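Carbohydrate binding protein, putative, cbp2D (Cellvibrio japonicus, PDB 7B21) probably transfers electrons as the heme c-carrying X183 cytochrome domain of a larger protein that is thought to bind polysaccharides. Local coordinates at residues 16-21 with 65-70; 23-26 with 30-33; 56-61 with 84-89. All blocks are in the same frame, centred on the assembly; numbering follows the deposited sequence.

Contact 1: residues 16-21 with 65-70; sequences TQTCVA and WMPQGN. With NA (sodium ion), chain C; HEC (heme c), chain B.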
loop_
_atom_site.group_PDB
_atom_site.type_symbol
_atom_site.label_atom_id
_atom_site.label_comp_id
_atom_site.label_asym_id
_atom_site.label_seq_id
_atom_site.Cartn_x
_atom_site.Cartn_y
_atom_site.Cartn_z
ATOM N N THR A 16 4.439 -6.214 8.158
ATOM C CA THR A 16 5.883 -6.437 8.273
ATOM C C THR A 16 6.696 -5.382 7.530
ATOM O O THR A 16 7.827 -5.140 7.894
ATOM C CB THR A 16 6.269 -7.855 7.851
ATOM O OG1 THR A 16 6.012 -7.997 6.455
ATOM C CG2 THR A 16 5.559 -8.930 8.665
ATOM N N GLN A 17 6.114 -4.777 6.501
ATOM C CA GLN A 17 6.792 -3.696 5.754
ATOM C C GLN A 17 6.475 -2.319 6.317
ATOM O O GLN A 17 6.883 -1.334 5.715
ATOM C CB GLN A 17 6.452 -3.802 4.288
ATOM C CG GLN A 17 6.783 -5.177 3.697
ATOM C CD GLN A 17 8.103 -5.840 4.040
ATOM O OE1 GLN A 17 9.109 -5.406 3.543
ATOM N NE2 GLN A 17 8.105 -6.857 4.915
ATOM N N THR A 18 5.779 -2.267 7.465
ATOM C CA THR A 18 5.583 -1.109 8.324
ATOM C C THR A 18 4.505 -0.167 7.819
ATOM O O THR A 18 4.277 0.877 8.468
ATOM C CB THR A 18 6.860 -0.312 8.648
ATOM O OG1 THR A 18 7.227 0.542 7.553
ATOM C CG2 THR A 18 7.996 -1.210 9.061
ATOM N N CYS A 19 3.796 -0.498 6.748
ATOM C CA CYS A 19 2.727 0.369 6.216
ATOM C C CYS A 19 1.714 0.755 7.294
ATOM O O CYS A 19 1.263 1.895 7.349
ATOM C CB CYS A 19 1.992 -0.345 5.085
ATOM S SG CYS A 19 3.009 -1.317 3.959
ATOM N N VAL A 20 1.415 -0.220 8.151
ATOM C CA VAL A 20 0.469 -0.055 9.256
ATOM C C VAL A 20 0.820 1.154 10.119
ATOM O O VAL A 20 -0.070 1.776 10.684
ATOM C CB VAL A 20 0.420 -1.357 10.069
ATOM C CG1 VAL A 20 1.781 -1.742 10.631
ATOM C CG2 VAL A 20 -0.630 -1.310 11.158
ATOM N N ALA A 21 2.097 1.440 10.323
ATOM C CA ALA A 21 2.459 2.533 11.238
ATOM C C ALA A 21 1.844 3.842 10.766
ATOM O O ALA A 21 1.283 4.602 11.566
ATOM C CB ALA A 21 3.949 2.642 11.314
ATOM N N TRP A 65 7.790 4.300 -4.010
ATOM C CA TRP A 65 7.613 5.369 -3.026
ATOM C C TRP A 65 7.390 4.865 -1.602
ATOM O O TRP A 65 7.417 5.715 -0.696
ATOM C CB TRP A 65 6.472 6.312 -3.415
ATOM C CG TRP A 65 6.674 7.012 -4.709
ATOM C CD1 TRP A 65 6.006 6.775 -5.874
ATOM C CD2 TRP A 65 7.616 8.061 -4.999
ATOM N NE1 TRP A 65 6.458 7.618 -6.865
ATOM C CE2 TRP A 65 7.437 8.412 -6.355
ATOM C CE3 TRP A 65 8.508 8.782 -4.200
ATOM C CZ2 TRP A 65 8.173 9.423 -6.952
ATOM C CZ3 TRP A 65 9.193 9.811 -4.798
ATOM C CH2 TRP A 65 9.048 10.113 -6.157
ATOM N N MET A 66 7.138 3.585 -1.370
ATOM C CA MET A 66 6.715 3.149 -0.030
ATOM C C MET A 66 7.498 1.919 0.377
ATOM O O MET A 66 7.923 1.114 -0.448
ATOM C CB MET A 66 5.215 2.877 -0.010
ATOM C CG MET A 66 4.369 4.118 -0.275
ATOM S SD MET A 66 4.428 5.342 1.059
ATOM C CE MET A 66 4.461 6.841 0.102
ATOM N N PRO A 67 7.705 1.689 1.682
ATOM C CA PRO A 67 7.377 2.618 2.762
ATOM C C PRO A 67 8.232 3.875 2.656
ATOM O O PRO A 67 9.401 3.803 2.332
ATOM C CB PRO A 67 7.714 1.823 4.036
ATOM C CG PRO A 67 8.826 0.878 3.599
ATOM C CD PRO A 67 8.456 0.537 2.170
ATOM N N GLN A 68 7.636 5.008 2.939
ATOM C CA GLN A 68 8.353 6.272 2.799
ATOM C C GLN A 68 9.462 6.296 3.853
ATOM O O GLN A 68 9.229 6.078 5.030
ATOM C CB GLN A 68 7.326 7.401 2.867
ATOM C CG GLN A 68 7.949 8.740 2.531
ATOM C CD GLN A 68 6.995 9.738 1.920
ATOM O OE1 GLN A 68 6.401 9.549 0.841
ATOM N NE2 GLN A 68 6.899 10.893 2.577
ATOM N N GLY A 69 10.670 6.527 3.381
ATOM C CA GLY A 69 11.890 6.479 4.180
ATOM C C GLY A 69 12.709 5.211 3.981
ATOM O O GLY A 69 13.852 5.167 4.418
ATOM N N ASN A 70 12.119 4.183 3.390
ATOM C CA ASN A 70 12.845 2.923 3.125
ATOM C C ASN A 70 12.234 2.244 1.909
ATOM O O ASN A 70 11.797 1.081 1.977
ATOM C CB ASN A 70 12.849 2.050 4.376
ATOM C CG ASN A 70 13.801 0.881 4.254
ATOM O OD1 ASN A 70 14.754 0.911 3.453
ATOM N ND2 ASN A 70 13.601 -0.116 5.059
HETATM NA NA NA C . 8.877 0.409 -2.375
HETATM FE FE HEC B . 2.474 5.282 2.333
HETATM C CHA HEC B . 0.969 7.684 0.454
HETATM C CHB HEC B . 1.047 2.877 0.427
HETATM C CHC HEC B . 4.199 2.928 4.067
HETATM C CHD HEC B . 3.625 7.676 4.442
HETATM N NA HEC B . 1.259 5.283 0.780
HETATM C C1A HEC B . 0.648 6.369 0.178
HETATM C C2A HEC B . -0.317 5.945 -0.782
HETATM C C3A HEC B . -0.267 4.606 -0.825
HETATM C C4A HEC B . 0.705 4.187 0.167
HETATM C CMA HEC B . -1.004 3.671 -1.731
HETATM C CAA HEC B . -1.213 6.847 -1.601
HETATM C CBA HEC B . -2.535 7.130 -0.850
HETATM C CGA HEC B . -3.563 7.896 -1.594
HETATM O O1A HEC B . -3.366 8.240 -2.767
HETATM O O2A HEC B . -4.658 8.120 -0.975
HETATM N NB HEC B . 2.621 3.281 2.242
HETATM C C1B HEC B . 1.948 2.453 1.384
HETATM C C2B HEC B . 2.332 1.094 1.602
HETATM C C3B HEC B . 3.273 1.088 2.591
HETATM C C4B HEC B . 3.398 2.496 3.020
HETATM C CMB HEC B . 1.808 -0.096 0.868
HETATM C CAB HEC B . 4.050 -0.054 3.136
HETATM C CBB HEC B . 4.888 -0.775 2.115
HETATM N NC HEC B . 3.666 5.287 3.919
HETATM C C1C HEC B . 4.255 4.225 4.532
HETATM C C2C HEC B . 4.928 4.616 5.731
HETATM C C3C HEC B . 4.694 5.951 5.896
HETATM C C4C HEC B . 3.951 6.381 4.750
HETATM C CMC HEC B . 5.631 3.663 6.660
HETATM C CAC HEC B . 5.056 6.832 7.047
HETATM C CBC HEC B . 6.469 6.877 7.452
HETATM N ND HEC B . 2.391 7.281 2.381
HETATM C C1D HEC B . 2.958 8.101 3.306
HETATM C C2D HEC B . 2.795 9.493 2.916
HETATM C C3D HEC B . 2.109 9.507 1.769
HETATM C C4D HEC B . 1.801 8.106 1.454
HETATM C CMD HEC B . 3.311 10.667 3.695
HETATM C CAD HEC B . 1.826 10.666 0.873
HETATM C CBD HEC B . 2.939 10.713 -0.252
HETATM C CGD HEC B . 2.881 11.933 -1.117
HETATM O O1D HEC B . 2.215 11.907 -2.184
HETATM O O2D HEC B . 3.515 12.959 -0.727
#

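Contact 2: residues 23-26 with 30-33; sequences HGVD and NASG. With HEC (heme c), chain B.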
loop_
_atom_site.group_PDB
_atom_site.type_symbol
_atom_site.label_atom_id
_atom_site.label_comp_id
_atom_site.label_asym_id
_atom_site.label_seq_id
_atom_site.Cartn_x
_atom_site.Cartn_y
_atom_site.Cartn_z
ATOM N N HIS A 23 -0.350 4.288 8.000
ATOM C CA HIS A 23 -1.645 4.204 7.301
ATOM C C HIS A 23 -2.681 3.412 8.093
ATOM O O HIS A 23 -3.781 3.198 7.571
ATOM C CB HIS A 23 -1.442 3.589 5.913
ATOM C CG HIS A 23 -0.593 4.411 5.006
ATOM N ND1 HIS A 23 -0.928 5.677 4.613
ATOM C CD2 HIS A 23 0.543 4.116 4.322
ATOM C CE1 HIS A 23 -0.007 6.100 3.762
ATOM N NE2 HIS A 23 0.918 5.169 3.534
ATOM N N GLY A 24 -2.353 2.979 9.306
ATOM C CA GLY A 24 -3.305 2.202 10.098
ATOM C C GLY A 24 -3.574 0.834 9.497
ATOM O O GLY A 24 -2.815 0.303 8.698
ATOM N N VAL A 25 -4.659 0.257 9.978
ATOM C CA VAL A 25 -5.026 -1.122 9.549
ATOM C C VAL A 25 -5.639 -1.134 8.157
ATOM O O VAL A 25 -5.618 -2.170 7.506
ATOM C CB VAL A 25 -5.950 -1.759 10.579
ATOM C CG1 VAL A 25 -5.380 -1.774 11.940
ATOM C CG2 VAL A 25 -7.318 -1.176 10.608
ATOM N N ASP A 26 -6.185 0.005 7.736
ATOM C CA ASP A 26 -7.143 0.044 6.613
ATOM C C ASP A 26 -7.124 1.416 5.941
ATOM O O ASP A 26 -8.065 1.726 5.232
ATOM C CB ASP A 26 -8.551 -0.276 7.099
ATOM C CG ASP A 26 -9.062 0.753 8.092
ATOM O OD1 ASP A 26 -8.299 1.671 8.439
ATOM O OD2 ASP A 26 -10.235 0.621 8.527
ATOM N N ASN A 30 -6.236 3.322 13.135
ATOM C CA ASN A 30 -5.250 2.463 13.818
ATOM C C ASN A 30 -5.941 1.374 14.629
ATOM O O ASN A 30 -7.122 1.507 14.978
ATOM C CB ASN A 30 -4.398 3.320 14.759
ATOM C CG ASN A 30 -3.619 4.335 13.999
ATOM O OD1 ASN A 30 -2.891 3.994 13.067
ATOM N ND2 ASN A 30 -3.729 5.574 14.384
ATOM N N ALA A 31 -5.192 0.350 15.013
ATOM C CA ALA A 31 -5.689 -0.668 15.928
ATOM C C ALA A 31 -6.187 -0.038 17.211
ATOM O O ALA A 31 -7.130 -0.552 17.814
ATOM C CB ALA A 31 -4.631 -1.688 16.194
ATOM N N SER A 32 -5.559 1.025 17.667
ATOM C CA SER A 32 -5.947 1.722 18.914
ATOM C C SER A 32 -7.276 2.459 18.799
ATOM O O SER A 32 -7.771 2.912 19.821
ATOM C CB SER A 32 -4.887 2.737 19.285
ATOM O OG SER A 32 -4.950 3.794 18.317
ATOM N N GLY A 33 -7.778 2.636 17.587
ATOM C CA GLY A 33 -9.027 3.358 17.352
ATOM C C GLY A 33 -8.832 4.796 16.969
ATOM O O GLY A 33 -9.807 5.391 16.549
HETATM FE FE HEC B . 2.474 5.282 2.333
HETATM C CHA HEC B . 0.969 7.684 0.454
HETATM C CHB HEC B . 1.047 2.877 0.427
HETATM C CHC HEC B . 4.199 2.928 4.067
HETATM C CHD HEC B . 3.625 7.676 4.442
HETATM N NA HEC B . 1.259 5.283 0.780
HETATM C C1A HEC B . 0.648 6.369 0.178
HETATM C C2A HEC B . -0.317 5.945 -0.782
HETATM C C3A HEC B . -0.267 4.606 -0.825
HETATM C C4A HEC B . 0.705 4.187 0.167
HETATM C CMA HEC B . -1.004 3.671 -1.731
HETATM C CAA HEC B . -1.213 6.847 -1.601
HETATM C CBA HEC B . -2.535 7.130 -0.850
HETATM C CGA HEC B . -3.563 7.896 -1.594
HETATM O O1A HEC B . -3.366 8.240 -2.767
HETATM O O2A HEC B . -4.658 8.120 -0.975
HETATM N NB HEC B . 2.621 3.281 2.242
HETATM C C1B HEC B . 1.948 2.453 1.384
HETATM C C2B HEC B . 2.332 1.094 1.602
HETATM C C3B HEC B . 3.273 1.088 2.591
HETATM C C4B HEC B . 3.398 2.496 3.020
HETATM C CMB HEC B . 1.808 -0.096 0.868
HETATM C CAB HEC B . 4.050 -0.054 3.136
HETATM C CBB HEC B . 4.888 -0.775 2.115
HETATM N NC HEC B . 3.666 5.287 3.919
HETATM C C1C HEC B . 4.255 4.225 4.532
HETATM C C2C HEC B . 4.928 4.616 5.731
HETATM C C3C HEC B . 4.694 5.951 5.896
HETATM C C4C HEC B . 3.951 6.381 4.750
HETATM C CMC HEC B . 5.631 3.663 6.660
HETATM C CAC HEC B . 5.056 6.832 7.047
HETATM C CBC HEC B . 6.469 6.877 7.452
HETATM N ND HEC B . 2.391 7.281 2.381
HETATM C C1D HEC B . 2.958 8.101 3.306
HETATM C C2D HEC B . 2.795 9.493 2.916
HETATM C C3D HEC B . 2.109 9.507 1.769
HETATM C C4D HEC B . 1.801 8.106 1.454
HETATM C CMD HEC B . 3.311 10.667 3.695
HETATM C CAD HEC B . 1.826 10.666 0.873
HETATM C CBD HEC B . 2.939 10.713 -0.252
HETATM C CGD HEC B . 2.881 11.933 -1.117
HETATM O O1D HEC B . 2.215 11.907 -2.184
HETATM O O2D HEC B . 3.515 12.959 -0.727
#

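Contact 3: residues 56-61 with 84-89; sequences RALRDF and AFIRTW. With HEC (heme c), chain B.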
loop_
_atom_site.group_PDB
_atom_site.type_symbol
_atom_site.label_atom_id
_atom_site.label_comp_id
_atom_site.label_asym_id
_atom_site.label_seq_id
_atom_site.Cartn_x
_atom_site.Cartn_y
_atom_site.Cartn_z
ATOM N N ARG A 56 0.872 6.245 -11.653
ATOM C CA ARG A 56 1.422 4.886 -11.593
ATOM C C ARG A 56 0.312 3.917 -11.196
ATOM O O ARG A 56 -0.584 4.224 -10.399
ATOM C CB ARG A 56 2.515 4.804 -10.518
ATOM C CG ARG A 56 3.643 5.820 -10.648
ATOM C CD ARG A 56 4.546 5.540 -11.780
ATOM N NE ARG A 56 5.548 6.590 -11.855
ATOM C CZ ARG A 56 6.426 6.674 -12.817
ATOM N NH1 ARG A 56 6.476 5.726 -13.749
ATOM N NH2 ARG A 56 7.276 7.688 -12.825
ATOM N N ALA A 57 0.458 2.703 -11.663
ATOM C CA ALA A 57 -0.290 1.583 -11.101
ATOM C C ALA A 57 0.037 1.516 -9.612
ATOM O O ALA A 57 1.163 1.800 -9.180
ATOM C CB ALA A 57 0.085 0.283 -11.765
ATOM N N LEU A 58 -0.935 1.074 -8.810
ATOM C CA LEU A 58 -0.734 1.028 -7.357
ATOM C C LEU A 58 0.544 0.246 -6.996
ATOM O O LEU A 58 1.332 0.700 -6.170
ATOM C CB LEU A 58 -2.003 0.483 -6.704
ATOM C CG LEU A 58 -1.935 0.250 -5.196
ATOM C CD1 LEU A 58 -1.471 1.479 -4.440
ATOM C CD2 LEU A 58 -3.303 -0.155 -4.693
ATOM N N ARG A 59 0.752 -0.918 -7.595
ATOM C CA ARG A 59 1.941 -1.715 -7.214
ATOM C C ARG A 59 3.217 -0.927 -7.525
ATOM O O ARG A 59 4.184 -1.015 -6.777
ATOM C CB ARG A 59 2.005 -3.082 -7.885
ATOM C CG ARG A 59 1.995 -3.096 -9.403
ATOM C CD ARG A 59 2.210 -4.480 -9.964
ATOM N NE ARG A 59 1.149 -5.406 -9.617
ATOM C CZ ARG A 59 1.127 -6.668 -10.024
ATOM N NH1 ARG A 59 2.111 -7.159 -10.746
ATOM N NH2 ARG A 59 0.111 -7.454 -9.702
ATOM N N ASP A 60 3.241 -0.166 -8.626
ATOM C CA ASP A 60 4.443 0.569 -9.013
ATOM C C ASP A 60 4.618 1.787 -8.109
ATOM O O ASP A 60 5.758 2.110 -7.763
ATOM C CB ASP A 60 4.382 0.963 -10.477
ATOM C CG ASP A 60 4.400 -0.250 -11.379
ATOM O OD1 ASP A 60 4.998 -1.274 -11.034
ATOM O OD2 ASP A 60 3.751 -0.177 -12.457
ATOM N N PHE A 61 3.533 2.422 -7.696
ATOM C CA PHE A 61 3.617 3.483 -6.674
ATOM C C PHE A 61 4.286 2.930 -5.426
ATOM O O PHE A 61 5.158 3.543 -4.845
ATOM C CB PHE A 61 2.204 3.992 -6.388
ATOM C CG PHE A 61 2.161 5.008 -5.253
ATOM C CD1 PHE A 61 2.205 4.606 -3.923
ATOM C CD2 PHE A 61 2.040 6.356 -5.523
ATOM C CE1 PHE A 61 2.166 5.544 -2.906
ATOM C CE2 PHE A 61 1.939 7.283 -4.504
ATOM C CZ PHE A 61 2.018 6.864 -3.189
ATOM N N ALA A 84 -2.772 -5.965 -4.098
ATOM C CA ALA A 84 -3.966 -6.834 -4.085
ATOM C C ALA A 84 -4.719 -6.662 -2.756
ATOM O O ALA A 84 -5.957 -6.616 -2.738
ATOM C CB ALA A 84 -3.567 -8.270 -4.326
ATOM N N PHE A 85 -4.003 -6.605 -1.658
ATOM C CA PHE A 85 -4.626 -6.412 -0.351
ATOM C C PHE A 85 -5.390 -5.082 -0.292
ATOM O O PHE A 85 -6.568 -5.065 0.123
ATOM C CB PHE A 85 -3.559 -6.485 0.741
ATOM C CG PHE A 85 -4.063 -6.138 2.118
ATOM C CD1 PHE A 85 -5.119 -6.826 2.698
ATOM C CD2 PHE A 85 -3.456 -5.175 2.876
ATOM C CE1 PHE A 85 -5.547 -6.533 3.974
ATOM C CE2 PHE A 85 -3.875 -4.870 4.164
ATOM C CZ PHE A 85 -4.915 -5.564 4.716
ATOM N N ILE A 86 -4.762 -4.004 -0.681
ATOM C CA ILE A 86 -5.430 -2.682 -0.650
ATOM C C ILE A 86 -6.692 -2.704 -1.508
ATOM O O ILE A 86 -7.714 -2.111 -1.124
ATOM C CB ILE A 86 -4.445 -1.599 -1.106
ATOM C CG1 ILE A 86 -3.332 -1.419 -0.079
ATOM C CG2 ILE A 86 -5.175 -0.297 -1.365
ATOM C CD1 ILE A 86 -2.195 -0.584 -0.574
ATOM N N ARG A 87 -6.669 -3.402 -2.648
ATOM C CA ARG A 87 -7.866 -3.417 -3.520
ATOM C C ARG A 87 -9.009 -4.238 -2.920
ATOM O O ARG A 87 -10.111 -4.207 -3.469
ATOM C CB ARG A 87 -7.495 -3.950 -4.890
ATOM C CG ARG A 87 -6.530 -3.063 -5.639
ATOM C CD ARG A 87 -6.953 -1.639 -5.752
ATOM N NE ARG A 87 -6.176 -0.957 -6.765
ATOM C CZ ARG A 87 -6.358 0.327 -7.081
ATOM N NH1 ARG A 87 -7.176 1.100 -6.375
ATOM N NH2 ARG A 87 -5.687 0.841 -8.096
ATOM N N THR A 88 -8.788 -4.979 -1.857
ATOM C CA THR A 88 -9.880 -5.629 -1.116
ATOM C C THR A 88 -10.574 -4.686 -0.127
ATOM O O THR A 88 -11.658 -5.022 0.364
ATOM C CB THR A 88 -9.465 -6.873 -0.321
ATOM O OG1 THR A 88 -8.663 -6.527 0.796
ATOM C CG2 THR A 88 -8.737 -7.873 -1.195
ATOM N N TRP A 89 -10.000 -3.525 0.195
ATOM C CA TRP A 89 -10.528 -2.680 1.274
ATOM C C TRP A 89 -11.913 -2.170 0.954
ATOM O O TRP A 89 -12.713 -1.996 1.905
ATOM C CB TRP A 89 -9.597 -1.546 1.570
ATOM C CG TRP A 89 -8.313 -1.965 2.200
ATOM C CD1 TRP A 89 -7.851 -3.226 2.462
ATOM C CD2 TRP A 89 -7.266 -1.064 2.554
ATOM N NE1 TRP A 89 -6.587 -3.150 2.997
ATOM C CE2 TRP A 89 -6.220 -1.840 3.066
ATOM C CE3 TRP A 89 -7.157 0.330 2.486
ATOM C CZ2 TRP A 89 -5.031 -1.241 3.496
ATOM C CZ3 TRP A 89 -5.993 0.897 2.915
ATOM C CH2 TRP A 89 -4.968 0.123 3.404
HETATM FE FE HEC B . 2.474 5.282 2.333
HETATM C CHA HEC B . 0.969 7.684 0.454
HETATM C CHB HEC B . 1.047 2.877 0.427
HETATM C CHC HEC B . 4.199 2.928 4.067
HETATM C CHD HEC B . 3.625 7.676 4.442
HETATM N NA HEC B . 1.259 5.283 0.780
HETATM C C1A HEC B . 0.648 6.369 0.178
HETATM C C2A HEC B . -0.317 5.945 -0.782
HETATM C C3A HEC B . -0.267 4.606 -0.825
HETATM C C4A HEC B . 0.705 4.187 0.167
HETATM C CMA HEC B . -1.004 3.671 -1.731
HETATM C CAA HEC B . -1.213 6.847 -1.601
HETATM C CBA HEC B . -2.535 7.130 -0.850
HETATM C CGA HEC B . -3.563 7.896 -1.594
HETATM O O1A HEC B . -3.366 8.240 -2.767
HETATM O O2A HEC B . -4.658 8.120 -0.975
HETATM N NB HEC B . 2.621 3.281 2.242
HETATM C C1B HEC B . 1.948 2.453 1.384
HETATM C C2B HEC B . 2.332 1.094 1.602
HETATM C C3B HEC B . 3.273 1.088 2.591
HETATM C C4B HEC B . 3.398 2.496 3.020
HETATM C CMB HEC B . 1.808 -0.096 0.868
HETATM C CAB HEC B . 4.050 -0.054 3.136
HETATM C CBB HEC B . 4.888 -0.775 2.115
HETATM N NC HEC B . 3.666 5.287 3.919
HETATM C C1C HEC B . 4.255 4.225 4.532
HETATM C C2C HEC B . 4.928 4.616 5.731
HETATM C C3C HEC B . 4.694 5.951 5.896
HETATM C C4C HEC B . 3.951 6.381 4.750
HETATM C CMC HEC B . 5.631 3.663 6.660
HETATM C CAC HEC B . 5.056 6.832 7.047
HETATM C CBC HEC B . 6.469 6.877 7.452
HETATM N ND HEC B . 2.391 7.281 2.381
HETATM C C1D HEC B . 2.958 8.101 3.306
HETATM C C2D HEC B . 2.795 9.493 2.916
HETATM C C3D HEC B . 2.109 9.507 1.769
HETATM C C4D HEC B . 1.801 8.106 1.454
HETATM C CMD HEC B . 3.311 10.667 3.695
HETATM C CAD HEC B . 1.826 10.666 0.873
HETATM C CBD HEC B . 2.939 10.713 -0.252
HETATM C CGD HEC B . 2.881 11.933 -1.117
HETATM O O1D HEC B . 2.215 11.907 -2.184
HETATM O O2D HEC B . 3.515 12.959 -0.727
HETATM O O HOH W 1 -3.421 0.740 -10.200
#

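Contact 1: residues 16-21 with 65-70
Beside one edge of the heme of this cytochrome c domain, Q17 and T18, just ahead of the CXXCH motif, pack against P67 of the axial-methionine loop. The pyrrolidine ring does the touching: its CG lies 3.6 Å from the carbonyl O of Q17, and its CB 3.8 Å from OG1 of T18, whose side chain runs across it at about a right angle. T18 turns this hydroxyl back on its own chain, with chi1 at 79°, and OG1 donates to Q17 O over 2.6 Å. The C=O...donor angle of 106° shows that the donor comes from the flank of the carbonyl, tilted 28° from its plane. The same two segments hold the heme. C19 SG is bonded to its CAB atom at 1.8 Å, while M66 SD reaches the iron at 2.3 Å. The peptide between M66 and P67 is cis, and P67 CA lies 3.4 Å from heme CHC. M66 is also tied to sodium by its carbonyl O at 2.3 Å, together with carbonyls of I62, S63, E71 and C74. A cysteine thioether at the heme edge, with H23 and M66 on opposite faces, marks the His/Met site of a class I c-type cytochrome.

Contact 2: residues 23-26 with 30-33
N30, V25 and G24 supply most of this small interface, in which the chain just past the heme-binding histidine meets the start of a beta turn. The backbones come close at G24 and N30, whose CA atoms are 4.2 Å apart. G24, the first residue past helix 19-23, leaves it with a positive phi of 68° and, having no side chain, lets the two backbones approach this closely. The CB of N30 points away from residues 23-26, but with CG beside its own backbone N (chi1 -63°) the amide swings back, and OD1 comes to rest 3.5 Å from G24 CA. The other end of that amide, ND2, is hydrogen-bonded to OG1 of T34, which fixes how the group is turned.

V25 adds the apolar part. One methyl of its fork, CG1, lies 3.7 Å from A31 N and 4.3 Å from A31 CB, so it packs along the first corner of the type I turn from N30 to G33. That turn is closed by G33 N donating to N30 O at 2.9 Å.

On the far side of G24, H23 points away from the turn and binds the heme iron through NE2 at 2.0 Å. Its ND1 is hydrogen-bonded to the carbonyl of T38, which fixes the rotation of the imidazole, and G24 O accepts from NE1 of W14. The contact thus packs the loop that follows H23, the last residue of the CXXCH motif of a c-type cytochrome.

Contact 3: residues 56-61 with 84-89
L58, in the first turn of helix 58-65, carries this contact by setting its side chain between R87, I86 and the heme. Its CB lies 4.0 Å from R87 NH2. Chi1 of 175° places CG anti to the backbone N, and from there the two methyls part company. CD1 goes to the heme and rests 3.5 Å from the methyl CMA. CD2 goes to the other segment, where it sits 3.8 Å from I86 CG2 and 3.6 Å from R87 NE, over one face of the guanidinium and offset toward its rim. R87 comes from the opposite direction, its chain bent at chi2, and its NH1 is hydrogen-bonded to the carbonyls of P42 and R44, which hold the flat group against the leucine. A water in the guanidinium plane accepts from L58 N at 2.9 Å and, weakly, from R87 NH2, linking backbone to side chain. One turn on, F61 brings its CE1 to 3.3 Å from heme C2A. L58 thus wedges the start of helix 58-65 against I86 of helix 76-86 and its neighbour R87; I86 also touches I62 of helix 58-65 and W14 of helix 7-16, in a fold of helices and loops without strands.

From the N terminus, helix 7-16 runs into residues 16-21, which open contact 1. Contact 2 comes next and is the most local: 23-26 and 30-33 close a loop of only three intervening residues, wholly within the span that contact 1 completes at 65-70. Before that span ends, 56-61 opens contact 3, which closes at 84-89, so it crosses contact 1. They also meet in space, M66 CG lying 3.7 Å from F61 CE1. Contacts 2 and 3 follow in series, yet D26 O packs against the W89 ring. Contact 3 joins helices 58-65 and 76-86, contact 1 the approach to helix 19-23 and the methionine loop, contact 2 the loop after H23; all touch the heme.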